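PDB 7NCV: glutaredoxin, CPYC type from Chlamydomonas reinhardtii, which probably acts as a glutathione-dependent disulfide oxidoreductase and can also bind an iron-sulfur cluster in an atypical way. Local coordinates for residues K34-Q39 against A90-G95; N38-G43 against K99-A104. All coordinates share one frame; numbering follows the deposited sequence.

Contact 1 (K34-Q39 against A90-G95); sequences KNALNQ and AAASNG
The side-chain amide of Gln39 is the flat group that meets Ala92. The methyl CB of Ala92 sits out of the amide plane and beyond its oxygen end, with 3.9 Å between Gln39 OE1 and Ala92 CB. At the nitrogen end, NE2 gives a hydrogen bond to a water. This is helix-on-helix packing in a thioredoxin fold. Residues 34-39 belong to helix 28-41, the helix that begins within the CPYC motif, right after Cys27, and residues 90-94 lie on helix 85-94. Ala36 makes the apolar part of the contact. Its CB meets Ala92 CB methyl to methyl, and these small side chains let the backbones come close. The CA atoms of Ala36 and Ala92 are 5.7 Å apart. Gln39 reaches across because its CG is anti to the carbonyl carbon (chi1 -58°) and the chain beyond is extended. Gln39 is exposed, while Ala36 is buried. Just after helix 85-94, Gly95 has positive phi (94°) and is the N-cap residue of helix 96-103. Leu97 of that helix packs on Ala92 and also on Leu37. The two helices share one water-mediated link: the water takes a hydrogen bond from Gln39 NE2 (3.1 Å) and donates one to the backbone oxygen of Ala92 (3.0 Å).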
loop_
_atom_site.group_PDB
_atom_site.type_symbol
_atom_site.label_atom_id
_atom_site.label_comp_id
_atom_site.label_asym_id
_atom_site.label_seq_id
_atom_site.Cartn_x
_atom_site.Cartn_y
_atom_site.Cartn_z
ATOM N N LYS A 34 7.965 -2.620 2.285
ATOM C CA LYS A 34 8.356 -1.608 3.263
ATOM C C LYS A 34 9.824 -1.276 3.105
ATOM O O LYS A 34 10.223 -0.108 3.114
ATOM C CB LYS A 34 8.079 -2.131 4.663
ATOM C CG LYS A 34 6.603 -2.170 4.974
ATOM C CD LYS A 34 6.473 -3.092 6.237
ATOM C CE LYS A 34 5.018 -3.062 6.694
ATOM N NZ LYS A 34 4.971 -3.951 7.927
ATOM N N ASN A 35 10.671 -2.309 2.921
ATOM C CA ASN A 35 12.104 -2.065 2.808
ATOM C C ASN A 35 12.395 -1.245 1.559
ATOM O O ASN A 35 13.295 -0.384 1.570
ATOM C CB ASN A 35 12.856 -3.384 2.763
ATOM C CG ASN A 35 13.015 -4.001 4.140
ATOM O OD1 ASN A 35 12.756 -3.375 5.167
ATOM N ND2 ASN A 35 13.468 -5.288 4.147
ATOM N N ALA A 36 11.642 -1.496 0.471
ATOM C CA ALA A 36 11.823 -0.731 -0.760
ATOM C C ALA A 36 11.503 0.748 -0.545
ATOM O O ALA A 36 12.306 1.635 -0.908
ATOM C CB ALA A 36 10.982 -1.336 -1.875
ATOM N N LEU A 37 10.345 1.018 0.041
ATOM C CA LEU A 37 9.978 2.395 0.359
ATOM C C LEU A 37 10.988 3.015 1.318
ATOM O O LEU A 37 11.290 4.222 1.204
ATOM C CB LEU A 37 8.574 2.358 0.955
ATOM C CG LEU A 37 7.508 2.114 -0.113
ATOM C CD1 LEU A 37 6.201 1.711 0.599
ATOM C CD2 LEU A 37 7.267 3.282 -1.112
ATOM N N ASN A 38 11.467 2.242 2.295
ATOM C CA ASN A 38 12.399 2.773 3.310
ATOM C C ASN A 38 13.735 3.196 2.705
ATOM O O ASN A 38 14.502 3.928 3.360
ATOM C CB ASN A 38 12.637 1.743 4.409
ATOM C CG ASN A 38 11.413 1.528 5.257
ATOM O OD1 ASN A 38 10.436 2.279 5.212
ATOM N ND2 ASN A 38 11.485 0.498 6.076
ATOM N N GLN A 39 14.057 2.752 1.472
ATOM C CA GLN A 39 15.253 3.270 0.816
ATOM C C GLN A 39 15.149 4.764 0.534
ATOM O O GLN A 39 16.201 5.433 0.378
ATOM C CB GLN A 39 15.506 2.542 -0.508
ATOM C CG GLN A 39 15.669 1.050 -0.366
ATOM C CD GLN A 39 15.923 0.389 -1.742
ATOM O OE1 GLN A 39 15.609 -0.789 -1.960
ATOM N NE2 GLN A 39 16.485 1.161 -2.670
ATOM N N ALA A 90 10.730 -4.091 -7.376
ATOM C CA ALA A 90 11.201 -3.886 -8.752
ATOM C C ALA A 90 11.264 -2.396 -9.068
ATOM O O ALA A 90 12.236 -1.911 -9.685
ATOM C CB ALA A 90 10.263 -4.607 -9.701
ATOM N N ALA A 91 10.250 -1.644 -8.637
ATOM C CA ALA A 91 10.293 -0.218 -8.911
ATOM C C ALA A 91 11.427 0.472 -8.131
ATOM O O ALA A 91 12.031 1.434 -8.657
ATOM C CB ALA A 91 8.947 0.403 -8.525
ATOM N N ALA A 92 11.751 -0.008 -6.920
ATOM C CA ALA A 92 12.921 0.545 -6.234
ATOM C C ALA A 92 14.186 0.311 -7.053
ATOM O O ALA A 92 15.005 1.245 -7.224
ATOM C CB ALA A 92 13.088 -0.069 -4.856
ATOM N N SER A 93 14.346 -0.924 -7.583
ATOM C CA SER A 93 15.556 -1.319 -8.294
ATOM C C SER A 93 15.714 -0.612 -9.637
ATOM O O SER A 93 16.846 -0.485 -10.141
ATOM C CB SER A 93 15.519 -2.843 -8.544
ATOM O OG SER A 93 15.629 -3.492 -7.267
ATOM N N ASN A 94 14.604 -0.285 -10.320
ATOM C CA ASN A 94 14.683 0.212 -11.685
ATOM C C ASN A 94 14.556 1.726 -11.787
ATOM O O ASN A 94 14.606 2.234 -12.918
ATOM C CB ASN A 94 13.669 -0.484 -12.616
ATOM C CG ASN A 94 12.217 -0.171 -12.293
ATOM O OD1 ASN A 94 11.906 0.858 -11.728
ATOM N ND2 ASN A 94 11.321 -1.017 -12.795
ATOM N N GLY A 95 14.508 2.450 -10.644
ATOM C CA GLY A 95 14.539 3.900 -10.692
ATOM C C GLY A 95 13.171 4.520 -10.684
ATOM O O GLY A 95 13.051 5.748 -10.466
HETATM O O HOH W 1 17.450 0.681 -5.549
#

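Contact 2 (N38-G43 against K99-A104); sequences NQFIAG and KLLQEA
Leu101 lays its CD1 methyl against the base of the Phe40 side chain. Leu101 CD1 is 3.7 Å from Phe40 CB and 4.1 Å from Phe40 CG. It therefore touches the root of the aromatic side chain, and the two side chains cross at about a right angle. The other branch of the leucine goes to the next residue. Leu101 CD2 meets Ile41 CD1 at 3.8 Å, and these two side chains reach toward each other, tip to tip. One leucine thus uses its two methyls on two consecutive residues. The backbones are not close: the CA atoms of Phe40 and Leu101 are 8.4 Å apart, and the side chains fill the gap. The contact is wholly apolar.

Torsions explain the reach of Ile41. Its CG1 lies between the backbone N and the carbonyl carbon (chi1 53°), and the chain then extends, which carries CD1 out to the leucine. The backbone of Phe40 and Ile41 is also changing here, as helix 28-41 is weakly bonded at this end. The Phe40 ring has Gln39 CB over one face, 3.7 Å above its plane and offset toward the rim of the ring.

Val19 of strand 19-23 packs on both Ile41 and Leu101. Leu107, the C-terminal residue, touches Phe40, Ile41 and Leu101, and Ile77 of strand 74-77 adds to the surroundings of Leu101. Nearby, Asn38 OD1 is hydrogen-bonded to Tyr45 OH. Ile41 and Leu101 are buried. The arrangement is core packing of the glutaredoxin version of the thioredoxin fold, in which helix 28-41 and the C-terminal helix 96-103 meet over the central sheet.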
loop_
_atom_site.group_PDB
_atom_site.type_symbol
_atom_site.label_atom_id
_atom_site.label_comp_id
_atom_site.label_asym_id
_atom_site.label_seq_id
_atom_site.Cartn_x
_atom_site.Cartn_y
_atom_site.Cartn_z
ATOM N N ASN A 38 11.467 2.242 2.295
ATOM C CA ASN A 38 12.399 2.773 3.310
ATOM C C ASN A 38 13.735 3.196 2.705
ATOM O O ASN A 38 14.502 3.928 3.360
ATOM C CB ASN A 38 12.637 1.743 4.409
ATOM C CG ASN A 38 11.413 1.528 5.257
ATOM O OD1 ASN A 38 10.436 2.279 5.212
ATOM N ND2 ASN A 38 11.485 0.498 6.076
ATOM N N GLN A 39 14.057 2.752 1.472
ATOM C CA GLN A 39 15.253 3.270 0.816
ATOM C C GLN A 39 15.149 4.764 0.534
ATOM O O GLN A 39 16.201 5.433 0.378
ATOM C CB GLN A 39 15.506 2.542 -0.508
ATOM C CG GLN A 39 15.669 1.050 -0.366
ATOM C CD GLN A 39 15.923 0.389 -1.742
ATOM O OE1 GLN A 39 15.609 -0.789 -1.960
ATOM N NE2 GLN A 39 16.485 1.161 -2.670
ATOM N N PHE A 40 13.921 5.295 0.465
ATOM C CA PHE A 40 13.683 6.679 0.083
ATOM C C PHE A 40 12.978 7.503 1.137
ATOM O O PHE A 40 13.318 8.679 1.267
ATOM C CB PHE A 40 12.862 6.730 -1.197
ATOM C CG PHE A 40 13.526 5.956 -2.327
ATOM C CD1 PHE A 40 14.588 6.517 -3.019
ATOM C CD2 PHE A 40 13.120 4.654 -2.613
ATOM C CE1 PHE A 40 15.237 5.761 -4.056
ATOM C CE2 PHE A 40 13.772 3.929 -3.621
ATOM C CZ PHE A 40 14.815 4.490 -4.315
ATOM N N ILE A 41 11.996 6.939 1.855
ATOM C CA ILE A 41 11.135 7.742 2.726
ATOM C C ILE A 41 10.868 6.983 4.011
ATOM O O ILE A 41 9.730 6.968 4.540
ATOM C CB ILE A 41 9.824 8.109 2.022
ATOM C CG1 ILE A 41 9.114 6.858 1.461
ATOM C CG2 ILE A 41 10.067 9.154 0.913
ATOM C CD1 ILE A 41 7.631 7.173 1.062
ATOM N N ALA A 42 11.910 6.377 4.572
ATOM C CA ALA A 42 11.729 5.668 5.830
ATOM C C ALA A 42 11.081 6.574 6.866
ATOM O O ALA A 42 11.500 7.727 7.042
ATOM C CB ALA A 42 13.097 5.197 6.361
ATOM N N GLY A 43 10.144 5.988 7.586
ATOM C CA GLY A 43 9.452 6.720 8.673
ATOM C C GLY A 43 8.445 7.756 8.236
ATOM O O GLY A 43 7.983 8.484 9.116
ATOM N N LYS A 99 11.114 8.125 -8.772
ATOM C CA LYS A 99 10.420 9.098 -9.611
ATOM C C LYS A 99 8.952 9.230 -9.196
ATOM O O LYS A 99 8.423 10.347 -9.134
ATOM C CB LYS A 99 10.573 8.686 -11.084
ATOM C CG LYS A 99 9.844 9.630 -12.019
ATOM C CD LYS A 99 10.691 10.734 -12.549
ATOM C CE LYS A 99 10.460 10.835 -14.078
ATOM N NZ LYS A 99 11.428 11.748 -14.739
ATOM N N LEU A 100 8.278 8.112 -8.911
ATOM C CA LEU A 100 6.869 8.192 -8.516
ATOM C C LEU A 100 6.734 8.935 -7.196
ATOM O O LEU A 100 5.760 9.702 -6.969
ATOM C CB LEU A 100 6.281 6.791 -8.360
ATOM C CG LEU A 100 6.109 6.028 -9.683
ATOM C CD1 LEU A 100 5.704 4.617 -9.370
ATOM C CD2 LEU A 100 5.055 6.718 -10.569
ATOM N N LEU A 101 7.688 8.721 -6.280
ATOM C CA LEU A 101 7.633 9.414 -4.982
ATOM C C LEU A 101 7.840 10.898 -5.170
ATOM O O LEU A 101 7.185 11.716 -4.480
ATOM C CB LEU A 101 8.685 8.834 -4.017
ATOM C CG LEU A 101 8.367 7.408 -3.545
ATOM C CD1 LEU A 101 9.544 6.872 -2.731
ATOM C CD2 LEU A 101 7.043 7.283 -2.713
ATOM N N GLN A 102 8.745 11.284 -6.065
ATOM C CA GLN A 102 8.940 12.694 -6.371
ATOM C C GLN A 102 7.673 13.319 -6.936
ATOM O O GLN A 102 7.255 14.410 -6.494
ATOM C CB GLN A 102 10.113 12.849 -7.328
ATOM C CG GLN A 102 11.445 12.519 -6.653
ATOM C CD GLN A 102 12.586 12.285 -7.671
ATOM O OE1 GLN A 102 12.349 11.896 -8.815
ATOM N NE2 GLN A 102 13.816 12.528 -7.249
ATOM N N GLU A 103 7.045 12.637 -7.899
ATOM C CA GLU A 103 5.838 13.131 -8.543
ATOM C C GLU A 103 4.698 13.258 -7.538
ATOM O O GLU A 103 3.865 14.182 -7.652
ATOM C CB GLU A 103 5.473 12.216 -9.704
ATOM C CG GLU A 103 6.535 12.326 -10.862
ATOM C CD GLU A 103 6.302 11.351 -11.975
ATOM O OE1 GLU A 103 5.530 10.387 -11.799
ATOM O OE2 GLU A 103 6.902 11.602 -13.038
ATOM N N ALA A 104 4.667 12.395 -6.526
ATOM C CA ALA A 104 3.663 12.460 -5.449
ATOM C C ALA A 104 3.932 13.557 -4.435
ATOM O O ALA A 104 3.064 13.798 -3.561
ATOM C CB ALA A 104 3.620 11.129 -4.695
#

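Contacts 1 and 2 both use helix 28-41 and share Asn38 and Gln39. Their centres are about 9 Å apart. Helices 85-94 and 96-103 follow each other in the chain, so the last two helices of the chain both pack against helix 28-41. The contacts touch where Phe40 CE2 comes within 4.2 Å of Ala92 CB. Contact 1 is partly exposed; contact 2 is buried. Helix 28-41 starts next to Cys27 and contains Cys30, whose thiols are free in this reduced form. The contacts involve later parts of that helix. The Ile41 side chain lies about 4 Å from a bound sodium ion.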